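Metallophosphoesterase TT1561-like domain-containing protein (Aquifex aeolicus, PDB 2YVT) is of unknown function but belongs to the calcineurin-like metallophosphoesterase superfamily, whose typical members hydrolyse phosphate esters at a metal centre. Local coordinates at residues G40-N45 with T92-G97; A101-F106 with F152-P157; Y181-G186 with V218-K223. One frame throughout, in Å; residues are numbered along the deposited sequence.

Interaction 1: G40-N45 with T92-G97; sequences GNILKN and TFVVPG
G40 meets V95 and G97 where two neighbouring strands of the sheet run out into loops. The amide of G40 gives its hydrogen to V95 O over 2.8 Å, so strand-like pairing persists just past the end of strand 35-39. Backbone packs closely on backbone two residues further along the second segment, with G40 CA 3.6 Å from G97 N. Neither glycine has a side chain here, and a CB on G40 would clash with G97 N. The peptide from G40 to N41 is cis, which turns the loop sharply. The second point of touch is apolar: I42 CD1 rests 3.6 Å from V94 CG1, the two side chains crossing at about a right angle, and V94 presents this methyl by holding it anti to its own N (chi1 177°). On the loose side the loop departs after I42 and reaches the exposed K44. G40-N41 and the segment at G97 probably correspond to the GD and GNHD/E motifs of this superfamily, here in altered form. D100 bonds the amides of G97, I42 and L43, F81 of helix 65-86 and F106 of helix 103-112 pack on I42, and V94 lies against strand 120-122.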
ATOM      1  N   GLY A  40      -1.648   0.686  -2.434  1.00  8.38           N
ATOM      2  CA  GLY A  40      -1.761   1.564  -3.588  1.00  8.76           C
ATOM      3  C   GLY A  40      -0.794   1.164  -4.702  1.00  8.55           C
ATOM      4  O   GLY A  40       0.007   0.244  -4.540  1.00  8.45           O
ATOM      5  N   ASN A  41      -0.845   1.851  -5.839  1.00  8.55           N
ATOM      6  CA  ASN A  41      -1.726   2.977  -6.082  1.00  8.42           C
ATOM      7  C   ASN A  41      -3.184   2.612  -6.257  1.00  7.90           C
ATOM      8  O   ASN A  41      -3.517   1.673  -6.988  1.00  9.30           O
ATOM      9  CB  ASN A  41      -1.248   3.692  -7.336  1.00  9.02           C
ATOM     10  CG  ASN A  41       0.174   4.159  -7.196  1.00 10.47           C
ATOM     11  OD1 ASN A  41       1.114   3.663  -7.871  1.00 14.35           O
ATOM     12  ND2 ASN A  41       0.368   5.067  -6.273  1.00  8.12           N
ATOM     13  N   ILE A  42      -4.043   3.371  -5.582  1.00  8.75           N
ATOM     14  CA  ILE A  42      -5.487   3.272  -5.789  1.00  8.87           C
ATOM     15  C   ILE A  42      -5.868   4.036  -7.056  1.00  9.13           C
ATOM     16  O   ILE A  42      -6.574   3.511  -7.920  1.00 10.63           O
ATOM     17  CB  ILE A  42      -6.279   3.802  -4.579  1.00  9.22           C
ATOM     18  CG1 ILE A  42      -5.982   2.940  -3.349  1.00 12.09           C
ATOM     19  CG2 ILE A  42      -7.783   3.817  -4.888  1.00 10.82           C
ATOM     20  CD1 ILE A  42      -6.186   3.629  -2.031  1.00 15.57           C
ATOM     21  N   LEU A  43      -5.374   5.266  -7.153  1.00  9.69           N
ATOM     22  CA  LEU A  43      -5.631   6.146  -8.298  1.00  9.62           C
ATOM     23  C   LEU A  43      -4.549   6.080  -9.364  1.00 11.02           C
ATOM     24  O   LEU A  43      -3.417   5.673  -9.100  1.00 12.63           O
ATOM     25  CB  LEU A  43      -5.709   7.596  -7.822  1.00 10.30           C
ATOM     26  CG  LEU A  43      -6.776   7.927  -6.783  1.00 10.54           C
ATOM     27  CD1 LEU A  43      -6.684   9.398  -6.407  1.00 12.41           C
ATOM     28  CD2 LEU A  43      -8.174   7.571  -7.299  1.00 13.40           C
ATOM     29  N   LYS A  44      -4.916   6.495 -10.573  1.00 11.64           N
ATOM     30  CA  LYS A  44      -3.935   6.791 -11.605  1.00 12.85           C
ATOM     31  C   LYS A  44      -3.358   8.189 -11.341  1.00 12.69           C
ATOM     32  O   LYS A  44      -2.164   8.325 -11.075  1.00 13.38           O
ATOM     33  CB  LYS A  44      -4.564   6.708 -12.989  1.00 15.63           C
ATOM     34  CG  LYS A  44      -5.102   5.339 -13.360  1.00 19.83           C
ATOM     35  CD  LYS A  44      -5.148   5.221 -14.880  1.00 23.04           C
ATOM     36  CE  LYS A  44      -6.506   4.820 -15.375  1.00 25.45           C
ATOM     37  NZ  LYS A  44      -6.531   4.911 -16.866  1.00 26.21           N
ATOM     38  N   ASN A  45      -4.219   9.212 -11.409  1.00 12.95           N
ATOM     39  CA  ASN A  45      -3.889  10.577 -10.979  1.00 12.62           C
ATOM     40  C   ASN A  45      -2.664  11.135 -11.701  1.00 13.81           C
ATOM     41  O   ASN A  45      -1.790  11.761 -11.092  1.00 13.75           O
ATOM     42  CB  ASN A  45      -3.685  10.602  -9.452  1.00 12.68           C
ATOM     43  CG  ASN A  45      -4.157  11.898  -8.798  1.00 12.19           C
ATOM     44  OD1 ASN A  45      -4.734  12.783  -9.442  1.00 13.18           O
ATOM     45  ND2 ASN A  45      -3.933  11.997  -7.488  1.00 11.96           N
ATOM     46  N   THR A  92     -10.497  -5.123   6.073  1.00  9.05           N
ATOM     47  CA  THR A  92      -9.619  -4.630   5.014  1.00 10.40           C
ATOM     48  C   THR A  92      -8.697  -3.544   5.530  1.00  9.00           C
ATOM     49  O   THR A  92      -9.147  -2.631   6.238  1.00 11.76           O
ATOM     50  CB  THR A  92     -10.455  -4.065   3.838  1.00 10.07           C
ATOM     51  OG1 THR A  92     -11.338  -5.081   3.348  1.00 11.08           O
ATOM     52  CG2 THR A  92      -9.564  -3.597   2.689  1.00 11.12           C
ATOM     53  N   PHE A  93      -7.414  -3.647   5.182  1.00  9.17           N
ATOM     54  CA  PHE A  93      -6.458  -2.578   5.426  1.00  8.23           C
ATOM     55  C   PHE A  93      -6.036  -2.000   4.088  1.00  9.53           C
ATOM     56  O   PHE A  93      -5.735  -2.742   3.153  1.00  9.32           O
ATOM     57  CB  PHE A  93      -5.226  -3.094   6.173  1.00  9.84           C
ATOM     58  CG  PHE A  93      -5.520  -3.572   7.560  1.00  9.77           C
ATOM     59  CD1 PHE A  93      -5.959  -2.682   8.535  1.00 11.03           C
ATOM     60  CD2 PHE A  93      -5.372  -4.913   7.887  1.00 11.46           C
ATOM     61  CE1 PHE A  93      -6.229  -3.116   9.830  1.00 11.46           C
ATOM     62  CE2 PHE A  93      -5.645  -5.366   9.176  1.00 12.90           C
ATOM     63  CZ  PHE A  93      -6.076  -4.464  10.151  1.00 11.94           C
ATOM     64  N   VAL A  94      -6.028  -0.676   4.009  1.00  7.80           N
ATOM     65  CA  VAL A  94      -5.677   0.047   2.790  1.00  8.28           C
ATOM     66  C   VAL A  94      -4.497   0.962   3.098  1.00  8.23           C
ATOM     67  O   VAL A  94      -4.516   1.682   4.089  1.00  8.80           O
ATOM     68  CB  VAL A  94      -6.869   0.898   2.289  1.00  8.80           C
ATOM     69  CG1 VAL A  94      -6.478   1.719   1.059  1.00  9.48           C
ATOM     70  CG2 VAL A  94      -8.081   0.006   1.981  1.00  9.92           C
ATOM     71  N   VAL A  95      -3.480   0.937   2.233  1.00  7.08           N
ATOM     72  CA  VAL A  95      -2.286   1.778   2.395  1.00  7.17           C
ATOM     73  C   VAL A  95      -2.078   2.557   1.087  1.00  7.04           C
ATOM     74  O   VAL A  95      -1.995   1.948   0.029  1.00  8.31           O
ATOM     75  CB  VAL A  95      -1.044   0.925   2.743  1.00  7.43           C
ATOM     76  CG1 VAL A  95       0.205   1.794   2.807  1.00  9.47           C
ATOM     77  CG2 VAL A  95      -1.272   0.188   4.064  1.00  9.14           C
ATOM     78  N   PRO A  96      -2.041   3.903   1.154  1.00  7.54           N
ATOM     79  CA  PRO A  96      -2.026   4.685  -0.081  1.00  7.16           C
ATOM     80  C   PRO A  96      -0.704   4.617  -0.834  1.00  7.01           C
ATOM     81  O   PRO A  96       0.368   4.436  -0.226  1.00  7.85           O
ATOM     82  CB  PRO A  96      -2.286   6.119   0.415  1.00  7.23           C
ATOM     83  CG  PRO A  96      -1.711   6.138   1.793  1.00  8.96           C
ATOM     84  CD  PRO A  96      -2.022   4.771   2.351  1.00  7.84           C
ATOM     85  N   GLY A  97      -0.788   4.763  -2.156  1.00  6.70           N
ATOM     86  CA  GLY A  97       0.400   4.825  -2.990  1.00  7.45           C
ATOM     87  C   GLY A  97       0.856   6.244  -3.305  1.00  7.69           C
ATOM     88  O   GLY A  97       0.287   7.237  -2.814  1.00  7.84           O
TER

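Interaction 2: A101-F106 with F152-P157; sequences APLKIF and FVLKYP
F152 and V153 press their backbones onto the methyl group of A101: A101 CB is 3.8 Å from F152 C and 3.6 Å from V153 CA. The side chains of both residues turn the other way, the F152 ring toward helices 46-57 and 65-86 and V153 onto helix 46-57. L154 follows and points into the contact. Its CD2 sits 3.8 Å from A101 CB and equally far from L103 CB, bridging the residue before the cis peptide to P102 and the first turn of helix 103-112, while CD1 stands 4.2 Å from L103 CD1. The L154 and L103 chains cross at about a right angle. With only an alanine here, the space between A101 CB and L103 CB is likely to be left unfilled and the start of the helix less firmly packed. K155 turns from the contact to salt bridges with E53 and E147. Y156 then sends its ring back, so that OH reaches 3.5 Å from L103 CD2; in L103, CG anti to the backbone N (chi1 -177°) carries the branched end toward Y156. The direct contact is thus apolar packing plus one hydroxyl against a methyl, that hydroxyl being hydrogen-bonded to E150 and H124 outside the two segments, while backbone bonds such as L103 to E150 and L154 to K98 and L142 help hold both in place.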
ATOM      1  N   ALA A 101      -3.099  11.082  -3.733  1.00  9.33           N
ATOM      2  CA  ALA A 101      -2.841  12.417  -3.241  1.00  9.24           C
ATOM      3  C   ALA A 101      -3.853  13.379  -3.871  1.00 10.31           C
ATOM      4  O   ALA A 101      -4.392  13.091  -4.939  1.00 10.27           O
ATOM      5  CB  ALA A 101      -1.423  12.826  -3.625  1.00 10.23           C
ATOM      6  N   PRO A 102      -4.111  14.526  -3.215  1.00  9.34           N
ATOM      7  CA  PRO A 102      -3.553  14.973  -1.933  1.00  9.76           C
ATOM      8  C   PRO A 102      -3.910  14.068  -0.752  1.00  9.69           C
ATOM      9  O   PRO A 102      -5.034  13.545  -0.670  1.00  9.19           O
ATOM     10  CB  PRO A 102      -4.174  16.367  -1.747  1.00 10.22           C
ATOM     11  CG  PRO A 102      -4.547  16.804  -3.147  1.00 10.21           C
ATOM     12  CD  PRO A 102      -5.004  15.539  -3.806  1.00 10.29           C
ATOM     13  N   LEU A 103      -2.958  13.889   0.162  1.00  9.54           N
ATOM     14  CA  LEU A 103      -3.219  13.075   1.344  1.00 10.26           C
ATOM     15  C   LEU A 103      -4.464  13.540   2.096  1.00  9.81           C
ATOM     16  O   LEU A 103      -5.262  12.713   2.543  1.00 10.21           O
ATOM     17  CB  LEU A 103      -2.016  13.041   2.287  1.00 10.66           C
ATOM     18  CG  LEU A 103      -2.164  12.146   3.521  1.00 11.38           C
ATOM     19  CD1 LEU A 103      -2.405  10.667   3.145  1.00 11.69           C
ATOM     20  CD2 LEU A 103      -0.931  12.280   4.393  1.00 12.69           C
ATOM     21  N   LYS A 104      -4.635  14.853   2.223  1.00 10.25           N
ATOM     22  CA  LYS A 104      -5.789  15.388   2.962  1.00 12.48           C
ATOM     23  C   LYS A 104      -7.116  14.941   2.341  1.00 11.50           C
ATOM     24  O   LYS A 104      -8.075  14.660   3.056  1.00 12.80           O
ATOM     25  CB  LYS A 104      -5.705  16.916   3.097  1.00 13.38           C
ATOM     26  CG  LYS A 104      -4.516  17.372   3.984  1.00 14.97           C
ATOM     27  CD  LYS A 104      -4.499  18.879   4.241  1.00 15.50           C
ATOM     28  CE  LYS A 104      -3.342  19.297   5.153  1.00 16.86           C
ATOM     29  NZ  LYS A 104      -1.984  19.064   4.571  1.00 19.45           N
ATOM     30  N   ILE A 105      -7.157  14.856   1.009  1.00 11.05           N
ATOM     31  CA  ILE A 105      -8.351  14.397   0.299  1.00 10.24           C
ATOM     32  C   ILE A 105      -8.528  12.877   0.450  1.00  9.63           C
ATOM     33  O   ILE A 105      -9.638  12.383   0.664  1.00 10.81           O
ATOM     34  CB  ILE A 105      -8.312  14.833  -1.185  1.00 11.27           C
ATOM     35  CG1 ILE A 105      -8.414  16.363  -1.245  1.00 13.15           C
ATOM     36  CG2 ILE A 105      -9.425  14.149  -1.997  1.00 12.33           C
ATOM     37  CD1 ILE A 105      -8.353  16.953  -2.641  1.00 15.25           C
ATOM     38  N   PHE A 106      -7.427  12.139   0.359  1.00  9.89           N
ATOM     39  CA  PHE A 106      -7.470  10.705   0.558  1.00 10.19           C
ATOM     40  C   PHE A 106      -8.006  10.360   1.955  1.00  9.33           C
ATOM     41  O   PHE A 106      -8.865   9.491   2.102  1.00 10.99           O
ATOM     42  CB  PHE A 106      -6.080  10.095   0.364  1.00 11.51           C
ATOM     43  CG  PHE A 106      -6.057   8.620   0.548  1.00 12.70           C
ATOM     44  CD1 PHE A 106      -6.501   7.776  -0.459  1.00 14.73           C
ATOM     45  CD2 PHE A 106      -5.630   8.073   1.751  1.00 14.55           C
ATOM     46  CE1 PHE A 106      -6.501   6.387  -0.272  1.00 15.71           C
ATOM     47  CE2 PHE A 106      -5.634   6.707   1.944  1.00 15.43           C
ATOM     48  CZ  PHE A 106      -6.071   5.866   0.939  1.00 14.62           C
ATOM     49  N   PHE A 152       0.618  16.815  -4.536  1.00  9.53           N
ATOM     50  CA  PHE A 152       0.554  16.363  -5.929  1.00  9.60           C
ATOM     51  C   PHE A 152       0.789  14.870  -6.021  1.00  9.99           C
ATOM     52  O   PHE A 152       0.274  14.209  -6.922  1.00 11.16           O
ATOM     53  CB  PHE A 152       1.592  17.088  -6.778  1.00 10.46           C
ATOM     54  CG  PHE A 152       1.286  18.536  -6.987  1.00 10.96           C
ATOM     55  CD1 PHE A 152       0.618  18.958  -8.137  1.00 10.67           C
ATOM     56  CD2 PHE A 152       1.670  19.485  -6.039  1.00 11.72           C
ATOM     57  CE1 PHE A 152       0.324  20.311  -8.328  1.00 11.87           C
ATOM     58  CE2 PHE A 152       1.382  20.840  -6.224  1.00 11.86           C
ATOM     59  CZ  PHE A 152       0.712  21.250  -7.372  1.00 11.59           C
ATOM     60  N   VAL A 153       1.587  14.367  -5.080  1.00  9.87           N
ATOM     61  CA  VAL A 153       1.955  12.955  -4.969  1.00  9.97           C
ATOM     62  C   VAL A 153       2.256  12.717  -3.495  1.00  9.00           C
ATOM     63  O   VAL A 153       2.368  13.679  -2.728  1.00  9.73           O
ATOM     64  CB  VAL A 153       3.223  12.587  -5.811  1.00 10.27           C
ATOM     65  CG1 VAL A 153       2.895  12.491  -7.303  1.00 12.70           C
ATOM     66  CG2 VAL A 153       4.387  13.550  -5.544  1.00 10.70           C
ATOM     67  N   LEU A 154       2.397  11.453  -3.097  1.00  7.90           N
ATOM     68  CA  LEU A 154       2.873  11.124  -1.754  1.00  8.02           C
ATOM     69  C   LEU A 154       4.307  10.617  -1.837  1.00  8.16           C
ATOM     70  O   LEU A 154       4.560   9.521  -2.339  1.00  9.29           O
ATOM     71  CB  LEU A 154       2.004  10.049  -1.089  1.00  7.59           C
ATOM     72  CG  LEU A 154       0.508  10.271  -0.930  1.00  7.28           C
ATOM     73  CD1 LEU A 154      -0.038   9.195   0.013  1.00  8.53           C
ATOM     74  CD2 LEU A 154       0.245  11.674  -0.401  1.00  9.27           C
ATOM     75  N   LYS A 155       5.236  11.434  -1.354  1.00  8.30           N
ATOM     76  CA  LYS A 155       6.653  11.064  -1.268  1.00  8.85           C
ATOM     77  C   LYS A 155       7.174  11.455   0.111  1.00  9.01           C
ATOM     78  O   LYS A 155       6.855  12.532   0.619  1.00  9.05           O
ATOM     79  CB  LYS A 155       7.484  11.783  -2.343  1.00 10.15           C
ATOM     80  CG  LYS A 155       7.117  11.447  -3.781  1.00 13.07           C
ATOM     81  CD  LYS A 155       8.212  11.970  -4.717  1.00 16.02           C
ATOM     82  CE  LYS A 155       7.973  11.587  -6.160  1.00 18.85           C
ATOM     83  NZ  LYS A 155       9.048  12.126  -7.043  1.00 20.64           N
ATOM     84  N   TYR A 156       7.960  10.576   0.725  1.00  8.05           N
ATOM     85  CA  TYR A 156       8.495  10.833   2.060  1.00  8.56           C
ATOM     86  C   TYR A 156       9.993  10.588   2.090  1.00  8.85           C
ATOM     87  O   TYR A 156      10.485   9.687   1.410  1.00 10.77           O
ATOM     88  CB  TYR A 156       7.805   9.945   3.088  1.00  8.01           C
ATOM     89  CG  TYR A 156       6.342  10.261   3.221  1.00  8.41           C
ATOM     90  CD1 TYR A 156       5.922  11.331   4.009  1.00  8.40           C
ATOM     91  CD2 TYR A 156       5.376   9.516   2.536  1.00  8.19           C
ATOM     92  CE1 TYR A 156       4.576  11.653   4.130  1.00  8.14           C
ATOM     93  CE2 TYR A 156       4.003   9.830   2.653  1.00  7.87           C
ATOM     94  CZ  TYR A 156       3.624  10.904   3.456  1.00  8.24           C
ATOM     95  OH  TYR A 156       2.300  11.242   3.583  1.00  8.66           O
ATOM     96  N   PRO A 157      10.725  11.401   2.869  1.00  9.29           N
ATOM     97  CA  PRO A 157      12.175  11.253   3.006  1.00  9.34           C
ATOM     98  C   PRO A 157      12.545  10.368   4.185  1.00  9.27           C
ATOM     99  O   PRO A 157      11.784  10.283   5.155  1.00  9.67           O
ATOM    100  CB  PRO A 157      12.624  12.686   3.287  1.00  9.88           C
ATOM    101  CG  PRO A 157      11.491  13.269   4.083  1.00  9.78           C
ATOM    102  CD  PRO A 157      10.224  12.578   3.608  1.00  9.66           C
TER

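Interaction 3: Y181-G186 with V218-K223; sequences YTPPIG and VGHVGK
Y181-P184 and V218-V221 run nearly at right angles (85° end to end), touching through a weak hydrogen bond of 2.9 Å from G219 N to Y181 O. Beyond it H220, at a positive phi, lays its CB over one face of the Y181 ring, 3.9 Å from the centroid, in a CH-pi contact displaced toward the rim. The two rings meet obliquely, their planes 33° apart. Y181 OH lies 2.9 Å from H220 ND1 and is hydrogen-bonded to K98 NZ, which helps fix the phenol's position. P183 wedges in next to this pair, with CD 3.7 Å from H220 CB and CB 3.6 Å from V218 CG2. V218 holds CG1 anti to its carbonyl carbon (chi1 -63°), which leaves CG2 between N and C, against P183; CG1 reaches 4.0 Å from P184 CD. G219-G222 probably corresponds to the GHxH motif of related metallophosphoesterases, with glycine at the second histidine. Strands 175-180 and 215-218, parallel neighbours in the sheet, lead into the two loops. T182 OG1 is tied to L143 N and G141 O of strand 134-144, P184 packs on helix 202-211, and N235, ending strand 231-235, binds G219 O.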
ATOM      1  N   TYR A 181       3.812   0.964   0.578  1.00  7.88           N
ATOM      2  CA  TYR A 181       3.752   1.078  -0.871  1.00  7.97           C
ATOM      3  C   TYR A 181       5.121   0.730  -1.473  1.00  7.84           C
ATOM      4  O   TYR A 181       5.220  -0.007  -2.450  1.00  8.82           O
ATOM      5  CB  TYR A 181       3.309   2.484  -1.289  1.00  9.14           C
ATOM      6  CG  TYR A 181       3.438   2.728  -2.768  1.00  8.33           C
ATOM      7  CD1 TYR A 181       2.577   2.108  -3.674  1.00  8.49           C
ATOM      8  CD2 TYR A 181       4.429   3.579  -3.270  1.00  8.62           C
ATOM      9  CE1 TYR A 181       2.691   2.335  -5.049  1.00  8.44           C
ATOM     10  CE2 TYR A 181       4.549   3.823  -4.637  1.00  7.76           C
ATOM     11  CZ  TYR A 181       3.683   3.195  -5.520  1.00  9.54           C
ATOM     12  OH  TYR A 181       3.805   3.420  -6.866  1.00 10.71           O
ATOM     13  N   THR A 182       6.177   1.270  -0.869  1.00  8.23           N
ATOM     14  CA  THR A 182       7.528   1.111  -1.395  1.00  7.48           C
ATOM     15  C   THR A 182       8.169  -0.186  -0.900  1.00  8.15           C
ATOM     16  O   THR A 182       8.204  -0.434   0.308  1.00  8.25           O
ATOM     17  CB  THR A 182       8.398   2.306  -0.996  1.00  8.22           C
ATOM     18  OG1 THR A 182       7.774   3.504  -1.441  1.00  8.83           O
ATOM     19  CG2 THR A 182       9.782   2.209  -1.624  1.00  7.71           C
ATOM     20  N   PRO A 183       8.671  -1.018  -1.836  1.00  8.93           N
ATOM     21  CA  PRO A 183       9.367  -2.230  -1.426  1.00  8.37           C
ATOM     22  C   PRO A 183      10.840  -1.980  -1.093  1.00  8.90           C
ATOM     23  O   PRO A 183      11.412  -0.972  -1.524  1.00  8.74           O
ATOM     24  CB  PRO A 183       9.270  -3.122  -2.671  1.00  8.39           C
ATOM     25  CG  PRO A 183       9.292  -2.155  -3.820  1.00  9.88           C
ATOM     26  CD  PRO A 183       8.595  -0.894  -3.308  1.00  8.08           C
ATOM     27  N   PRO A 184      11.450  -2.901  -0.339  1.00  8.85           N
ATOM     28  CA  PRO A 184      12.891  -2.831  -0.138  1.00  9.16           C
ATOM     29  C   PRO A 184      13.628  -3.320  -1.373  1.00 10.69           C
ATOM     30  O   PRO A 184      13.031  -3.971  -2.237  1.00 11.04           O
ATOM     31  CB  PRO A 184      13.124  -3.831   0.993  1.00  9.70           C
ATOM     32  CG  PRO A 184      12.060  -4.871   0.777  1.00  9.31           C
ATOM     33  CD  PRO A 184      10.857  -4.079   0.323  1.00  9.53           C
ATOM     34  N   ILE A 185      14.925  -3.028  -1.437  1.00  9.78           N
ATOM     35  CA  ILE A 185      15.808  -3.640  -2.429  1.00 11.48           C
ATOM     36  C   ILE A 185      15.867  -5.150  -2.185  1.00 11.27           C
ATOM     37  O   ILE A 185      16.190  -5.600  -1.085  1.00 12.25           O
ATOM     38  CB  ILE A 185      17.244  -3.051  -2.352  1.00 12.42           C
ATOM     39  CG1 ILE A 185      17.231  -1.511  -2.383  1.00 13.93           C
ATOM     40  CG2 ILE A 185      18.131  -3.648  -3.451  1.00 12.81           C
ATOM     41  CD1 ILE A 185      16.649  -0.885  -3.641  1.00 14.86           C
ATOM     42  N   GLY A 186      15.537  -5.925  -3.215  1.00 11.64           N
ATOM     43  CA  GLY A 186      15.551  -7.376  -3.118  1.00 12.88           C
ATOM     44  C   GLY A 186      15.733  -8.014  -4.478  1.00 13.06           C
ATOM     45  O   GLY A 186      15.683  -7.338  -5.508  1.00 13.34           O
ATOM     46  N   VAL A 218       4.306  -5.342   0.371  1.00  7.81           N
ATOM     47  CA  VAL A 218       4.829  -4.163  -0.329  1.00  8.29           C
ATOM     48  C   VAL A 218       4.261  -4.025  -1.742  1.00  8.29           C
ATOM     49  O   VAL A 218       3.734  -4.992  -2.296  1.00  9.19           O
ATOM     50  CB  VAL A 218       6.391  -4.147  -0.344  1.00  7.85           C
ATOM     51  CG1 VAL A 218       6.959  -4.050   1.105  1.00  8.97           C
ATOM     52  CG2 VAL A 218       6.938  -5.378  -1.062  1.00  9.13           C
ATOM     53  N   GLY A 219       4.382  -2.829  -2.320  1.00  8.43           N
ATOM     54  CA  GLY A 219       3.751  -2.521  -3.608  1.00  9.54           C
ATOM     55  C   GLY A 219       4.682  -1.951  -4.670  1.00  9.50           C
ATOM     56  O   GLY A 219       5.744  -2.513  -4.952  1.00  9.72           O
ATOM     57  N   HIS A 220       4.281  -0.824  -5.259  1.00  9.58           N
ATOM     58  CA  HIS A 220       5.059  -0.165  -6.316  1.00  9.57           C
ATOM     59  C   HIS A 220       5.448  -1.202  -7.385  1.00  9.46           C
ATOM     60  O   HIS A 220       4.587  -1.970  -7.830  1.00  9.42           O
ATOM     61  CB  HIS A 220       6.255   0.601  -5.711  1.00 11.36           C
ATOM     62  CG  HIS A 220       6.904   1.586  -6.637  1.00 13.16           C
ATOM     63  ND1 HIS A 220       6.272   2.135  -7.735  1.00 16.17           N
ATOM     64  CD2 HIS A 220       8.136   2.145  -6.598  1.00 13.55           C
ATOM     65  CE1 HIS A 220       7.094   2.980  -8.337  1.00 15.02           C
ATOM     66  NE2 HIS A 220       8.229   3.010  -7.660  1.00 14.79           N
ATOM     67  N   VAL A 221       6.723  -1.254  -7.764  1.00 10.94           N
ATOM     68  CA  VAL A 221       7.194  -2.211  -8.759  1.00 12.23           C
ATOM     69  C   VAL A 221       7.807  -3.428  -8.077  1.00 12.03           C
ATOM     70  O   VAL A 221       8.618  -3.292  -7.151  1.00 12.93           O
ATOM     71  CB  VAL A 221       8.232  -1.551  -9.708  1.00 13.92           C
ATOM     72  CG1 VAL A 221       8.955  -2.603 -10.559  1.00 15.21           C
ATOM     73  CG2 VAL A 221       7.545  -0.517 -10.581  1.00 15.75           C
ATOM     74  N   GLY A 222       7.405  -4.615  -8.526  1.00 10.27           N
ATOM     75  CA  GLY A 222       7.988  -5.862  -8.038  1.00 10.17           C
ATOM     76  C   GLY A 222       6.977  -6.985  -7.925  1.00 10.11           C
ATOM     77  O   GLY A 222       5.761  -6.765  -8.006  1.00  9.90           O
ATOM     78  N   LYS A 223       7.490  -8.197  -7.736  1.00 10.73           N
ATOM     79  CA  LYS A 223       6.658  -9.386  -7.558  1.00 11.81           C
ATOM     80  C   LYS A 223       7.515 -10.494  -6.997  1.00 12.13           C
ATOM     81  O   LYS A 223       8.547 -10.842  -7.575  1.00 13.02           O
ATOM     82  CB  LYS A 223       6.036  -9.860  -8.878  1.00 12.15           C
ATOM     83  CG  LYS A 223       5.184 -11.131  -8.719  1.00 13.53           C
ATOM     84  CD  LYS A 223       4.558 -11.566 -10.035  1.00 16.35           C
ATOM     85  CE  LYS A 223       5.611 -11.952 -11.063  1.00 19.43           C
ATOM     86  NZ  LYS A 223       6.293 -13.242 -10.747  1.00 23.43           N
TER

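From the N terminus the three contacts come in series, none enclosing or crossing another. Interaction 1 closes a largely helical excursion, helices 46-57 and 65-86, between two adjacent strands of one sheet. Interaction 2 opens a few residues later and closes a loop through helix 103-112 and strands 120-122, 126-130 and 134-144, tying that helix to the second sheet's edge. Interaction 3 closes a loop carrying helix 202-211 and joins two strand ends of the second sheet. Interaction 1 lies in the middle: I42 and P96 pack on F106 and G97 on L154 of interaction 2, while G40 and G97 meet the Y181 ring of interaction 3. Interactions 2 and 3 stay about 6 Å apart at their nearest atoms.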